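Local coordinates for protein uncharacterized oxidoreductase yvaA (Bacillus subtilis subsp. subtilis, PDB 3GDO) that catalyses the reversible NADPH-dependent reduction of scyllo-inosose to scyllo-inositol and cannot use NADH in place of NADPH, at residues B[9-14]-B[69-74]; B[92-97]-B[117-122]; B[123-128]-B[179-184]. All coordinates share one frame; numbering follows the deposited sequence.

Contact 1: residues B[9-14]-B[69-74]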
ATOM      1  N   GLY B   9     -30.336  24.461 -16.111  1.00 38.91           N
ATOM      2  CA  GLY B   9     -29.333  25.175 -16.901  1.00 39.24           C
ATOM      3  C   GLY B   9     -27.948  24.556 -16.677  1.00 39.83           C
ATOM      4  O   GLY B   9     -27.517  24.372 -15.519  1.00 40.34           O
ATOM      5  N   ILE B  10     -27.263  24.195 -17.768  1.00 39.43           N
ATOM      6  CA  ILE B  10     -25.894  23.630 -17.679  1.00 39.07           C
ATOM      7  C   ILE B  10     -24.818  24.644 -18.043  1.00 38.52           C
ATOM      8  O   ILE B  10     -24.825  25.206 -19.141  1.00 39.43           O
ATOM      9  CB  ILE B  10     -25.712  22.371 -18.540  1.00 38.43           C
ATOM     10  CG1 ILE B  10     -26.783  21.344 -18.207  1.00 38.36           C
ATOM     11  CG2 ILE B  10     -24.273  21.773 -18.349  1.00 38.96           C
ATOM     12  CD1 ILE B  10     -26.846  20.169 -19.184  1.00 35.28           C
ATOM     13  N   LEU B  11     -23.902  24.896 -17.122  1.00 37.77           N
ATOM     14  CA  LEU B  11     -22.833  25.829 -17.403  1.00 37.35           C
ATOM     15  C   LEU B  11     -21.625  25.083 -17.990  1.00 37.85           C
ATOM     16  O   LEU B  11     -20.974  24.319 -17.295  1.00 36.89           O
ATOM     17  CB  LEU B  11     -22.413  26.604 -16.159  1.00 37.48           C
ATOM     18  CG  LEU B  11     -23.410  27.526 -15.447  1.00 38.73           C
ATOM     19  CD1 LEU B  11     -22.626  28.452 -14.498  1.00 37.05           C
ATOM     20  CD2 LEU B  11     -24.271  28.353 -16.432  1.00 36.89           C
ATOM     21  N   GLY B  12     -21.357  25.313 -19.283  1.00 37.77           N
ATOM     22  CA  GLY B  12     -20.198  24.690 -19.963  1.00 37.75           C
ATOM     23  C   GLY B  12     -20.604  23.395 -20.630  1.00 37.25           C
ATOM     24  O   GLY B  12     -21.366  22.613 -20.077  1.00 36.60           O
ATOM     25  N   TYR B  13     -20.116  23.179 -21.847  1.00 37.10           N
ATOM     26  CA  TYR B  13     -20.460  21.983 -22.578  1.00 35.84           C
ATOM     27  C   TYR B  13     -19.205  21.313 -23.202  1.00 36.59           C
ATOM     28  O   TYR B  13     -19.217  20.864 -24.360  1.00 34.50           O
ATOM     29  CB  TYR B  13     -21.520  22.323 -23.612  1.00 35.32           C
ATOM     30  CG  TYR B  13     -22.323  21.147 -24.075  1.00 36.15           C
ATOM     31  CD1 TYR B  13     -23.187  20.486 -23.198  1.00 34.63           C
ATOM     32  CD2 TYR B  13     -22.240  20.695 -25.392  1.00 36.18           C
ATOM     33  CE1 TYR B  13     -23.934  19.388 -23.621  1.00 34.98           C
ATOM     34  CE2 TYR B  13     -22.995  19.605 -25.826  1.00 34.67           C
ATOM     35  CZ  TYR B  13     -23.844  18.960 -24.919  1.00 36.19           C
ATOM     36  OH  TYR B  13     -24.607  17.873 -25.314  1.00 37.45           O
ATOM     37  N   GLY B  14     -18.136  21.270 -22.403  1.00 37.49           N
ATOM     38  CA  GLY B  14     -16.955  20.435 -22.658  1.00 36.68           C
ATOM     39  C   GLY B  14     -17.234  18.989 -22.304  1.00 37.25           C
ATOM     40  O   GLY B  14     -18.370  18.482 -22.449  1.00 36.94           O
ATOM     41  N   VAL B  69     -28.894  24.723 -11.580  1.00 36.55           N
ATOM     42  CA  VAL B  69     -27.725  24.976 -12.436  1.00 37.09           C
ATOM     43  C   VAL B  69     -26.659  23.885 -12.152  1.00 36.55           C
ATOM     44  O   VAL B  69     -26.337  23.606 -10.974  1.00 36.16           O
ATOM     45  CB  VAL B  69     -27.118  26.364 -12.153  1.00 37.10           C
ATOM     46  CG1 VAL B  69     -25.907  26.633 -13.055  1.00 38.32           C
ATOM     47  CG2 VAL B  69     -28.156  27.458 -12.377  1.00 38.34           C
ATOM     48  N   ILE B  70     -26.153  23.260 -13.221  1.00 35.87           N
ATOM     49  CA  ILE B  70     -24.958  22.375 -13.134  1.00 35.04           C
ATOM     50  C   ILE B  70     -23.694  23.155 -13.503  1.00 35.70           C
ATOM     51  O   ILE B  70     -23.581  23.705 -14.593  1.00 35.57           O
ATOM     52  CB  ILE B  70     -25.102  21.160 -14.049  1.00 35.40           C
ATOM     53  CG1 ILE B  70     -26.541  20.620 -14.020  1.00 33.85           C
ATOM     54  CG2 ILE B  70     -24.034  20.094 -13.729  1.00 30.25           C
ATOM     55  CD1 ILE B  70     -26.987  19.945 -12.703  1.00 37.04           C
ATOM     56  N   VAL B  71     -22.769  23.281 -12.576  1.00 36.27           N
ATOM     57  CA  VAL B  71     -21.574  24.045 -12.877  1.00 37.84           C
ATOM     58  C   VAL B  71     -20.430  23.110 -13.350  1.00 39.02           C
ATOM     59  O   VAL B  71     -19.901  22.315 -12.588  1.00 38.08           O
ATOM     60  CB  VAL B  71     -21.149  24.943 -11.719  1.00 38.13           C
ATOM     61  CG1 VAL B  71     -19.946  25.777 -12.120  1.00 36.90           C
ATOM     62  CG2 VAL B  71     -22.320  25.873 -11.331  1.00 38.06           C
ATOM     63  N   THR B  72     -20.122  23.184 -14.639  1.00 40.13           N
ATOM     64  CA  THR B  72     -18.971  22.471 -15.165  1.00 41.69           C
ATOM     65  C   THR B  72     -17.891  23.436 -15.733  1.00 44.03           C
ATOM     66  O   THR B  72     -16.990  23.000 -16.404  1.00 44.72           O
ATOM     67  CB  THR B  72     -19.382  21.440 -16.230  1.00 40.62           C
ATOM     68  OG1 THR B  72     -19.642  22.129 -17.443  1.00 39.09           O
ATOM     69  CG2 THR B  72     -20.625  20.589 -15.780  1.00 37.76           C
ATOM     70  N   THR B  73     -17.967  24.729 -15.464  1.00 46.89           N
ATOM     71  CA  THR B  73     -16.954  25.628 -16.007  1.00 50.30           C
ATOM     72  C   THR B  73     -15.592  25.302 -15.363  1.00 52.21           C
ATOM     73  O   THR B  73     -15.568  24.639 -14.320  1.00 52.38           O
ATOM     74  CB  THR B  73     -17.345  27.111 -15.866  1.00 50.49           C
ATOM     75  OG1 THR B  73     -17.812  27.354 -14.544  1.00 52.63           O
ATOM     76  CG2 THR B  73     -18.467  27.462 -16.861  1.00 51.81           C
ATOM     77  N   PRO B  74     -14.457  25.710 -16.000  1.00 53.84           N
ATOM     78  CA  PRO B  74     -13.145  25.262 -15.476  1.00 55.15           C
ATOM     79  C   PRO B  74     -12.865  25.731 -14.042  1.00 56.65           C
ATOM     80  O   PRO B  74     -13.362  26.793 -13.625  1.00 57.17           O
ATOM     81  CB  PRO B  74     -12.133  25.887 -16.464  1.00 55.21           C
ATOM     82  CG  PRO B  74     -12.914  26.144 -17.713  1.00 54.25           C
ATOM     83  CD  PRO B  74     -14.302  26.521 -17.224  1.00 53.63           C
TER
HETATM   84  O   HOH W   1     -18.099  20.930 -19.639  1.00 35.83           O

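Contact 2: residues B[92-97]-B[117-122]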
ATOM      1  N   VAL B  92     -27.714  24.384  -6.936  1.00 37.98           N
ATOM      2  CA  VAL B  92     -26.437  24.228  -7.676  1.00 36.83           C
ATOM      3  C   VAL B  92     -25.816  22.858  -7.382  1.00 37.03           C
ATOM      4  O   VAL B  92     -25.744  22.430  -6.210  1.00 35.96           O
ATOM      5  CB  VAL B  92     -25.412  25.350  -7.352  1.00 37.42           C
ATOM      6  CG1 VAL B  92     -24.023  25.081  -7.997  1.00 36.63           C
ATOM      7  CG2 VAL B  92     -25.909  26.700  -7.837  1.00 37.23           C
ATOM      8  N   VAL B  93     -25.462  22.167  -8.468  1.00 35.97           N
ATOM      9  CA  VAL B  93     -24.560  20.992  -8.455  1.00 35.06           C
ATOM     10  C   VAL B  93     -23.180  21.428  -8.982  1.00 34.81           C
ATOM     11  O   VAL B  93     -23.076  21.943 -10.095  1.00 34.09           O
ATOM     12  CB  VAL B  93     -25.095  19.834  -9.331  1.00 34.58           C
ATOM     13  CG1 VAL B  93     -23.994  18.693  -9.541  1.00 34.44           C
ATOM     14  CG2 VAL B  93     -26.421  19.253  -8.758  1.00 33.67           C
ATOM     15  N   MET B  94     -22.142  21.223  -8.170  1.00 34.63           N
ATOM     16  CA  MET B  94     -20.755  21.602  -8.499  1.00 34.83           C
ATOM     17  C   MET B  94     -19.987  20.321  -8.828  1.00 35.02           C
ATOM     18  O   MET B  94     -20.282  19.262  -8.268  1.00 34.64           O
ATOM     19  CB  MET B  94     -20.038  22.240  -7.287  1.00 34.93           C
ATOM     20  CG  MET B  94     -20.737  23.367  -6.513  1.00 33.67           C
ATOM     21  SD  MET B  94     -19.752  24.086  -5.171  1.00 30.66           S
ATOM     22  CE  MET B  94     -18.449  24.921  -6.013  1.00 34.84           C
ATOM     23  N   GLU B  95     -18.981  20.407  -9.700  1.00 35.63           N
ATOM     24  CA  GLU B  95     -18.111  19.233  -9.921  0.50 34.94           C
ATOM     25  C   GLU B  95     -17.164  19.075  -8.730  1.00 35.27           C
ATOM     26  O   GLU B  95     -16.961  20.019  -7.957  1.00 35.83           O
ATOM     27  CB  GLU B  95     -17.324  19.310 -11.244  0.50 34.43           C
ATOM     28  CG  GLU B  95     -17.956  18.557 -12.429  0.50 30.64           C
ATOM     29  CD  GLU B  95     -17.887  17.019 -12.340  0.50 26.86           C
ATOM     30  OE1 GLU B  95     -17.431  16.452 -11.291  0.50 21.96           O
ATOM     31  OE2 GLU B  95     -18.320  16.386 -13.336  0.50 20.51           O
ATOM     32  N   LYS B  96     -16.631  17.864  -8.553  1.00 34.73           N
ATOM     33  CA  LYS B  96     -15.473  17.689  -7.672  1.00 36.53           C
ATOM     34  C   LYS B  96     -14.208  18.159  -8.431  1.00 37.13           C
ATOM     35  O   LYS B  96     -14.222  18.210  -9.642  1.00 37.54           O
ATOM     36  CB  LYS B  96     -15.320  16.242  -7.204  1.00 36.99           C
ATOM     37  CG  LYS B  96     -15.559  15.157  -8.248  1.00 37.84           C
ATOM     38  CD  LYS B  96     -14.532  15.161  -9.385  1.00 40.47           C
ATOM     39  CE  LYS B  96     -13.132  14.940  -8.889  1.00 42.31           C
ATOM     40  NZ  LYS B  96     -12.212  14.814 -10.024  1.00 44.85           N
ATOM     41  N   PRO B  97     -13.137  18.570  -7.732  1.00 37.67           N
ATOM     42  CA  PRO B  97     -13.060  18.863  -6.328  1.00 37.79           C
ATOM     43  C   PRO B  97     -13.792  20.168  -6.129  1.00 37.54           C
ATOM     44  O   PRO B  97     -13.689  21.051  -6.975  1.00 38.25           O
ATOM     45  CB  PRO B  97     -11.557  19.025  -6.096  1.00 38.08           C
ATOM     46  CG  PRO B  97     -11.054  19.604  -7.407  1.00 37.53           C
ATOM     47  CD  PRO B  97     -11.865  18.871  -8.432  1.00 37.77           C
ATOM     48  N   VAL B 117     -31.070  27.800  -0.531  1.00 45.73           N
ATOM     49  CA  VAL B 117     -30.902  26.976  -1.734  1.00 44.56           C
ATOM     50  C   VAL B 117     -30.085  25.690  -1.456  1.00 43.41           C
ATOM     51  O   VAL B 117     -29.282  25.656  -0.517  1.00 42.61           O
ATOM     52  CB  VAL B 117     -30.260  27.805  -2.895  1.00 44.93           C
ATOM     53  CG1 VAL B 117     -31.236  28.859  -3.393  1.00 45.85           C
ATOM     54  CG2 VAL B 117     -28.969  28.467  -2.455  1.00 43.79           C
ATOM     55  N   LEU B 118     -30.321  24.647  -2.258  1.00 40.93           N
ATOM     56  CA  LEU B 118     -29.566  23.401  -2.155  1.00 39.23           C
ATOM     57  C   LEU B 118     -28.227  23.486  -2.889  1.00 38.49           C
ATOM     58  O   LEU B 118     -28.179  23.832  -4.078  1.00 38.72           O
ATOM     59  CB  LEU B 118     -30.399  22.251  -2.718  1.00 38.09           C
ATOM     60  CG  LEU B 118     -31.695  22.059  -1.930  1.00 38.99           C
ATOM     61  CD1 LEU B 118     -32.583  21.033  -2.615  1.00 36.98           C
ATOM     62  CD2 LEU B 118     -31.392  21.655  -0.437  1.00 37.41           C
ATOM     63  N   LEU B 119     -27.155  23.162  -2.182  1.00 38.02           N
ATOM     64  CA  LEU B 119     -25.803  23.136  -2.745  1.00 36.88           C
ATOM     65  C   LEU B 119     -25.223  21.727  -2.586  1.00 36.94           C
ATOM     66  O   LEU B 119     -25.114  21.192  -1.457  1.00 37.09           O
ATOM     67  CB  LEU B 119     -24.909  24.172  -2.069  1.00 36.22           C
ATOM     68  CG  LEU B 119     -23.468  24.234  -2.583  1.00 36.48           C
ATOM     69  CD1 LEU B 119     -23.407  24.562  -4.084  1.00 32.30           C
ATOM     70  CD2 LEU B 119     -22.644  25.204  -1.779  1.00 37.19           C
ATOM     71  N   SER B 120     -24.898  21.103  -3.719  1.00 35.83           N
ATOM     72  CA  SER B 120     -24.346  19.751  -3.718  1.00 34.17           C
ATOM     73  C   SER B 120     -23.048  19.713  -4.574  1.00 34.75           C
ATOM     74  O   SER B 120     -22.720  20.693  -5.304  1.00 32.82           O
ATOM     75  CB  SER B 120     -25.394  18.776  -4.234  1.00 34.35           C
ATOM     76  OG  SER B 120     -25.008  17.408  -4.062  1.00 34.51           O
ATOM     77  N   VAL B 121     -22.300  18.611  -4.442  1.00 33.50           N
ATOM     78  CA  VAL B 121     -21.013  18.433  -5.142  1.00 32.65           C
ATOM     79  C   VAL B 121     -21.112  17.069  -5.800  1.00 31.84           C
ATOM     80  O   VAL B 121     -21.555  16.134  -5.177  1.00 30.14           O
ATOM     81  CB  VAL B 121     -19.823  18.494  -4.170  1.00 33.45           C
ATOM     82  CG1 VAL B 121     -18.460  18.220  -4.916  1.00 34.10           C
ATOM     83  CG2 VAL B 121     -19.770  19.859  -3.501  1.00 32.63           C
ATOM     84  N   TYR B 122     -20.740  16.969  -7.069  1.00 32.17           N
ATOM     85  CA  TYR B 122     -20.924  15.714  -7.808  1.00 32.88           C
ATOM     86  C   TYR B 122     -19.813  14.675  -7.445  1.00 32.30           C
ATOM     87  O   TYR B 122     -18.881  14.455  -8.247  1.00 32.82           O
ATOM     88  CB  TYR B 122     -20.981  16.026  -9.328  1.00 32.67           C
ATOM     89  CG  TYR B 122     -21.441  14.877 -10.220  1.00 33.39           C
ATOM     90  CD1 TYR B 122     -22.669  14.288 -10.016  1.00 36.17           C
ATOM     91  CD2 TYR B 122     -20.614  14.380 -11.272  1.00 32.41           C
ATOM     92  CE1 TYR B 122     -23.112  13.242 -10.835  1.00 35.64           C
ATOM     93  CE2 TYR B 122     -21.042  13.318 -12.109  1.00 32.63           C
ATOM     94  CZ  TYR B 122     -22.299  12.763 -11.872  1.00 37.18           C
ATOM     95  OH  TYR B 122     -22.785  11.698 -12.602  1.00 39.31           O
TER

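Contact 3: residues B[123-128]-B[179-184]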
ATOM      1  N   HIS B 123     -19.910  14.068  -6.251  1.00 31.39           N
ATOM      2  CA  HIS B 123     -19.036  12.953  -5.839  1.00 31.19           C
ATOM      3  C   HIS B 123     -19.698  11.655  -6.226  1.00 31.44           C
ATOM      4  O   HIS B 123     -20.181  10.885  -5.377  1.00 31.57           O
ATOM      5  CB  HIS B 123     -18.686  12.999  -4.346  1.00 30.64           C
ATOM      6  CG  HIS B 123     -17.541  13.918  -4.038  1.00 32.21           C
ATOM      7  ND1 HIS B 123     -16.241  13.647  -4.432  1.00 32.52           N
ATOM      8  CD2 HIS B 123     -17.502  15.123  -3.420  1.00 34.87           C
ATOM      9  CE1 HIS B 123     -15.446  14.625  -4.025  1.00 34.03           C
ATOM     10  NE2 HIS B 123     -16.186  15.540  -3.413  1.00 35.92           N
ATOM     11  N   ASN B 124     -19.745  11.436  -7.531  1.00 31.51           N
ATOM     12  CA  ASN B 124     -20.529  10.337  -8.048  1.00 33.32           C
ATOM     13  C   ASN B 124     -19.869   8.981  -7.883  1.00 33.23           C
ATOM     14  O   ASN B 124     -20.542   7.989  -8.067  1.00 32.79           O
ATOM     15  CB  ASN B 124     -20.965  10.567  -9.502  1.00 32.71           C
ATOM     16  CG  ASN B 124     -19.809  10.564 -10.482  1.00 35.81           C
ATOM     17  OD1 ASN B 124     -18.701  10.967 -10.171  1.00 37.63           O
ATOM     18  ND2 ASN B 124     -20.085  10.109 -11.695  1.00 39.38           N
ATOM     19  N   ARG B 125     -18.572   8.939  -7.535  1.00 33.44           N
ATOM     20  CA  ARG B 125     -17.910   7.639  -7.285  1.00 34.69           C
ATOM     21  C   ARG B 125     -18.485   6.915  -6.074  1.00 33.52           C
ATOM     22  O   ARG B 125     -18.092   5.778  -5.813  1.00 34.44           O
ATOM     23  CB  ARG B 125     -16.366   7.750  -7.106  1.00 34.61           C
ATOM     24  CG  ARG B 125     -15.530   8.213  -8.301  1.00 38.65           C
ATOM     25  CD  ARG B 125     -16.301   8.332  -9.559  1.00 40.52           C
ATOM     26  NE  ARG B 125     -15.424   8.402 -10.714  1.00 44.01           N
ATOM     27  CZ  ARG B 125     -15.528   9.299 -11.695  1.00 44.28           C
ATOM     28  NH1 ARG B 125     -16.457  10.252 -11.674  1.00 41.38           N
ATOM     29  NH2 ARG B 125     -14.683   9.246 -12.714  1.00 46.88           N
ATOM     30  N   ARG B 126     -19.397   7.541  -5.322  1.00 33.59           N
ATOM     31  CA  ARG B 126     -20.145   6.783  -4.324  1.00 32.82           C
ATOM     32  C   ARG B 126     -21.111   5.816  -5.019  1.00 32.82           C
ATOM     33  O   ARG B 126     -21.660   4.950  -4.362  1.00 32.72           O
ATOM     34  CB  ARG B 126     -20.939   7.658  -3.362  1.00 33.42           C
ATOM     35  CG  ARG B 126     -20.111   8.577  -2.470  1.00 34.31           C
ATOM     36  CD  ARG B 126     -21.030   9.365  -1.542  1.00 35.05           C
ATOM     37  NE  ARG B 126     -20.316  10.463  -0.911  1.00 34.73           N
ATOM     38  CZ  ARG B 126     -20.859  11.337  -0.067  1.00 35.85           C
ATOM     39  NH1 ARG B 126     -22.154  11.265   0.281  1.00 29.83           N
ATOM     40  NH2 ARG B 126     -20.103  12.309   0.423  1.00 34.72           N
ATOM     41  N   TRP B 127     -21.349   5.995  -6.315  1.00 32.50           N
ATOM     42  CA  TRP B 127     -22.215   5.038  -7.078  1.00 33.37           C
ATOM     43  C   TRP B 127     -21.444   4.222  -8.139  1.00 33.30           C
ATOM     44  O   TRP B 127     -22.043   3.688  -9.087  1.00 34.24           O
ATOM     45  CB  TRP B 127     -23.516   5.727  -7.614  1.00 32.15           C
ATOM     46  CG  TRP B 127     -24.366   6.272  -6.450  1.00 32.50           C
ATOM     47  CD1 TRP B 127     -25.389   5.619  -5.770  1.00 32.77           C
ATOM     48  CD2 TRP B 127     -24.219   7.550  -5.811  1.00 32.07           C
ATOM     49  NE1 TRP B 127     -25.856   6.412  -4.746  1.00 31.69           N
ATOM     50  CE2 TRP B 127     -25.164   7.602  -4.753  1.00 34.10           C
ATOM     51  CE3 TRP B 127     -23.345   8.639  -6.006  1.00 30.14           C
ATOM     52  CZ2 TRP B 127     -25.279   8.703  -3.914  1.00 32.80           C
ATOM     53  CZ3 TRP B 127     -23.464   9.741  -5.171  1.00 33.35           C
ATOM     54  CH2 TRP B 127     -24.437   9.769  -4.145  1.00 34.24           C
ATOM     55  N   ASP B 128     -20.115   4.127  -7.972  1.00 33.76           N
ATOM     56  CA  ASP B 128     -19.268   3.188  -8.728  1.00 34.06           C
ATOM     57  C   ASP B 128     -19.621   1.748  -8.327  1.00 34.15           C
ATOM     58  O   ASP B 128     -19.954   1.489  -7.152  1.00 34.03           O
ATOM     59  CB  ASP B 128     -17.777   3.425  -8.435  1.00 33.67           C
ATOM     60  CG  ASP B 128     -17.161   4.494  -9.314  1.00 33.65           C
ATOM     61  OD1 ASP B 128     -17.898   5.212 -10.021  1.00 34.14           O
ATOM     62  OD2 ASP B 128     -15.901   4.622  -9.324  1.00 36.43           O
ATOM     63  N   GLY B 179      -7.510  11.777  -6.167  1.00 29.98           N
ATOM     64  CA  GLY B 179      -7.523  11.570  -4.721  1.00 29.90           C
ATOM     65  C   GLY B 179      -8.858  11.949  -4.095  1.00 29.67           C
ATOM     66  O   GLY B 179      -9.330  11.255  -3.185  1.00 28.56           O
ATOM     67  N   SER B 180      -9.475  13.016  -4.617  1.00 29.52           N
ATOM     68  CA  SER B 180     -10.753  13.502  -4.090  1.00 30.11           C
ATOM     69  C   SER B 180     -11.826  12.405  -4.100  1.00 29.93           C
ATOM     70  O   SER B 180     -12.556  12.228  -3.130  1.00 31.13           O
ATOM     71  CB  SER B 180     -11.206  14.807  -4.788  1.00 29.99           C
ATOM     72  OG  SER B 180     -11.470  14.619  -6.158  1.00 31.13           O
ATOM     73  N   HIS B 181     -11.864  11.609  -5.152  1.00 29.88           N
ATOM     74  CA  HIS B 181     -12.842  10.516  -5.240  1.00 29.57           C
ATOM     75  C   HIS B 181     -12.702   9.446  -4.140  1.00 29.53           C
ATOM     76  O   HIS B 181     -13.707   8.948  -3.620  1.00 30.20           O
ATOM     77  CB  HIS B 181     -12.715   9.806  -6.576  1.00 29.79           C
ATOM     78  CG  HIS B 181     -13.182  10.605  -7.748  1.00 32.72           C
ATOM     79  ND1 HIS B 181     -14.491  11.018  -7.899  1.00 34.77           N
ATOM     80  CD2 HIS B 181     -12.520  11.035  -8.851  1.00 31.75           C
ATOM     81  CE1 HIS B 181     -14.615  11.667  -9.047  1.00 33.95           C
ATOM     82  NE2 HIS B 181     -13.427  11.711  -9.631  1.00 35.66           N
ATOM     83  N   ILE B 182     -11.473   9.035  -3.839  1.00 28.44           N
ATOM     84  CA  ILE B 182     -11.284   7.919  -2.907  1.00 28.58           C
ATOM     85  C   ILE B 182     -11.248   8.406  -1.455  1.00 29.52           C
ATOM     86  O   ILE B 182     -11.568   7.659  -0.530  1.00 28.98           O
ATOM     87  CB  ILE B 182     -10.058   7.020  -3.324  1.00 30.52           C
ATOM     88  CG1 ILE B 182      -8.750   7.824  -3.396  1.00 25.29           C
ATOM     89  CG2 ILE B 182     -10.329   6.377  -4.700  1.00 26.51           C
ATOM     90  CD1 ILE B 182      -7.472   6.883  -3.520  1.00 28.61           C
ATOM     91  N   ILE B 183     -10.908   9.691  -1.281  1.00 30.20           N
ATOM     92  CA  ILE B 183     -11.063  10.379  -0.008  1.00 31.15           C
ATOM     93  C   ILE B 183     -12.561  10.474   0.354  1.00 31.35           C
ATOM     94  O   ILE B 183     -12.957  10.191   1.488  1.00 32.00           O
ATOM     95  CB  ILE B 183     -10.429  11.778  -0.068  1.00 30.63           C
ATOM     96  CG1 ILE B 183      -8.903  11.670  -0.047  1.00 31.32           C
ATOM     97  CG2 ILE B 183     -10.917  12.685   1.108  1.00 32.45           C
ATOM     98  CD1 ILE B 183      -8.187  13.029  -0.396  1.00 29.69           C
ATOM     99  N   ASP B 184     -13.391  10.839  -0.611  1.00 31.41           N
ATOM    100  CA  ASP B 184     -14.828  11.002  -0.359  1.00 32.12           C
ATOM    101  C   ASP B 184     -15.414   9.671   0.094  1.00 32.75           C
ATOM    102  O   ASP B 184     -16.243   9.603   1.047  1.00 32.66           O
ATOM    103  CB  ASP B 184     -15.570  11.509  -1.621  1.00 31.94           C
ATOM    104  CG  ASP B 184     -17.106  11.587  -1.421  1.00 34.04           C
ATOM    105  OD1 ASP B 184     -17.562  12.493  -0.691  1.00 30.35           O
ATOM    106  OD2 ASP B 184     -17.868  10.740  -1.993  1.00 34.91           O
TER
HETATM  107  O   HOH W   2     -16.563  11.048  -5.983  1.00 34.09           O

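Contact 1: residues B[9-14]-B[69-74]
The flat carbonyl of L11 receives two donors from T72. T72 N lies in the carbonyl plane, 3.0 Å from L11 O, while T72 OG1 arrives tilted 20° from that plane, 2.6 Å from L11 O. A chi1 of 78° sets this hydroxyl between the backbone N and carbonyl carbon, where it reaches both L11 O and a bridging water. The water donates to T72 OG1 at 2.9 Å and accepts a weak bond from G14 N. With a valine here, L11 O would probably keep one donor instead of two, and the water be set free on this side.

Upstream, the two segments run as parallel strands: I70 N bonds to G9 O at 2.9 Å and L11 N to I70 O at 2.8 Å. These strands, 6-11 and 68-71, are neighbours in the middle of the Rossmann sheet, and G12 and G14 fit the glycine-rich turn that leads into helix 15-26, consistent with NADP binding. G12 has a positive phi of 93°, and any CB on it would collide with T72 OG1.

On one face of the sheet L11 carries the packing. Its CG rests on V69 CG1 at 3.6 Å, CD1 runs beside V71 CG2 at 4.1 Å, and CB meets the methyl of T73. Helix 78-87 covers this side through H81 and C85. On the other face I10 CG1 and I70 CG1 are only loosely apposed, at 4.3 Å, and H21 of helix 15-26 packs on I70.

Contact 2: residues B[92-97]-B[117-122]
S120 is held by two backbone bonds: its N donates to V92 O at 2.9 Å, and its O accepts from M94 N at 3.0 Å. The ladder continues both ways, from V92 N to L118 O (2.9 Å) and from Y122 N to M94 O. The hydroxyl of S120 turns out of the pair to Y305 OH and V321 O, while K96 NZ forms a salt bridge with D177. In one of its two conformers the E95 carboxylate lies beside the Y122 ring, planes 83° apart, with OE2 bonded to H21.

This is a right-handed beta-alpha-beta crossover of the Rossmann fold: helix 102-115 links strand 91-95 to strand 119-122, the last in the parallel sheet. E95, K96 and P97 read as the EKP motif of the Gfo/Idh/MocA family, with a cis peptide before P97.

Beneath helix 102-115, L119 CD1 meets two side chains of strand 91-95, 3.9 Å from V92 CB and 3.8 Å from M94 CG. L119 reaches both because its CG is anti to the backbone N (chi1 -180°). L108 of the helix closes over M94 and L119. On the other face V93 CG1 touches Y122 CB at 4.0 Å, and Y305 packs edge-to-face with the Y122 ring.

Contact 3: residues B[123-128]-B[179-184]
H123, which opens the loop leaving the last strand of the Rossmann sheet, lays its imidazole against D184 of helix 174-190, a helix of the C-terminal alpha/beta domain; the contact thus joins this loop to the second domain. The D184 carboxylate stacks over one face of the ring, planes 10° apart, and D184 CB makes a CH-pi contact 3.9 Å from the ring centroid. At the ring edge H123 ND1 meets a water at 3.0 Å; the same water lies in the plane of the H181 ring, 2.8 Å from H181 ND1, and so ties the two histidines together.

N124 works through its neighbour: its OD1 accepts from R125 NH1 at 2.8 Å, in the guanidinium plane, and helps fix how that group is turned. R125 spreads the guanidinium over a face of H181, centres 4.1 Å apart and planes 28° apart. Its chain crosses the imidazole obliquely, with a strained, doubtful bend at chi2, while NH2 makes a salt bridge with E257.

R126, by contrast, is extended from CG to NE and comes edge-on to D184, the guanidinium and carboxylate nearly coplanar. Buried D184 therefore has H123 against its flat side and R126 at its oxygens, with E325 as a second acidic partner of R126 NH2. Both oxygens are met on their syn sides: R126 NE reaches D184 OD2 at 2.7 Å and NH2 reaches D184 OD1 at 2.8 Å.

In the fold
All three contacts are buried, but their chemistry changes across the molecule. Contacts 1 and 2 belong to one parallel sheet: strands 68-71 and 91-95 are neighbours, and V71 N sits 2.8 Å from V93 O, a probable hydrogen bond. Both rely on backbone ladders flanked by aliphatic side chains. Contact 3, closest to the centre of the chain, has no strand pairing and depends on a salt bridge, stacked flat groups and a shared water between loop and helix. It follows directly after the second segment of contact 2 and touches it where K96 CE lies 3.3 Å from H181 NE2. Contacts 1 and 3 stay about 10 Å apart at their nearest atoms.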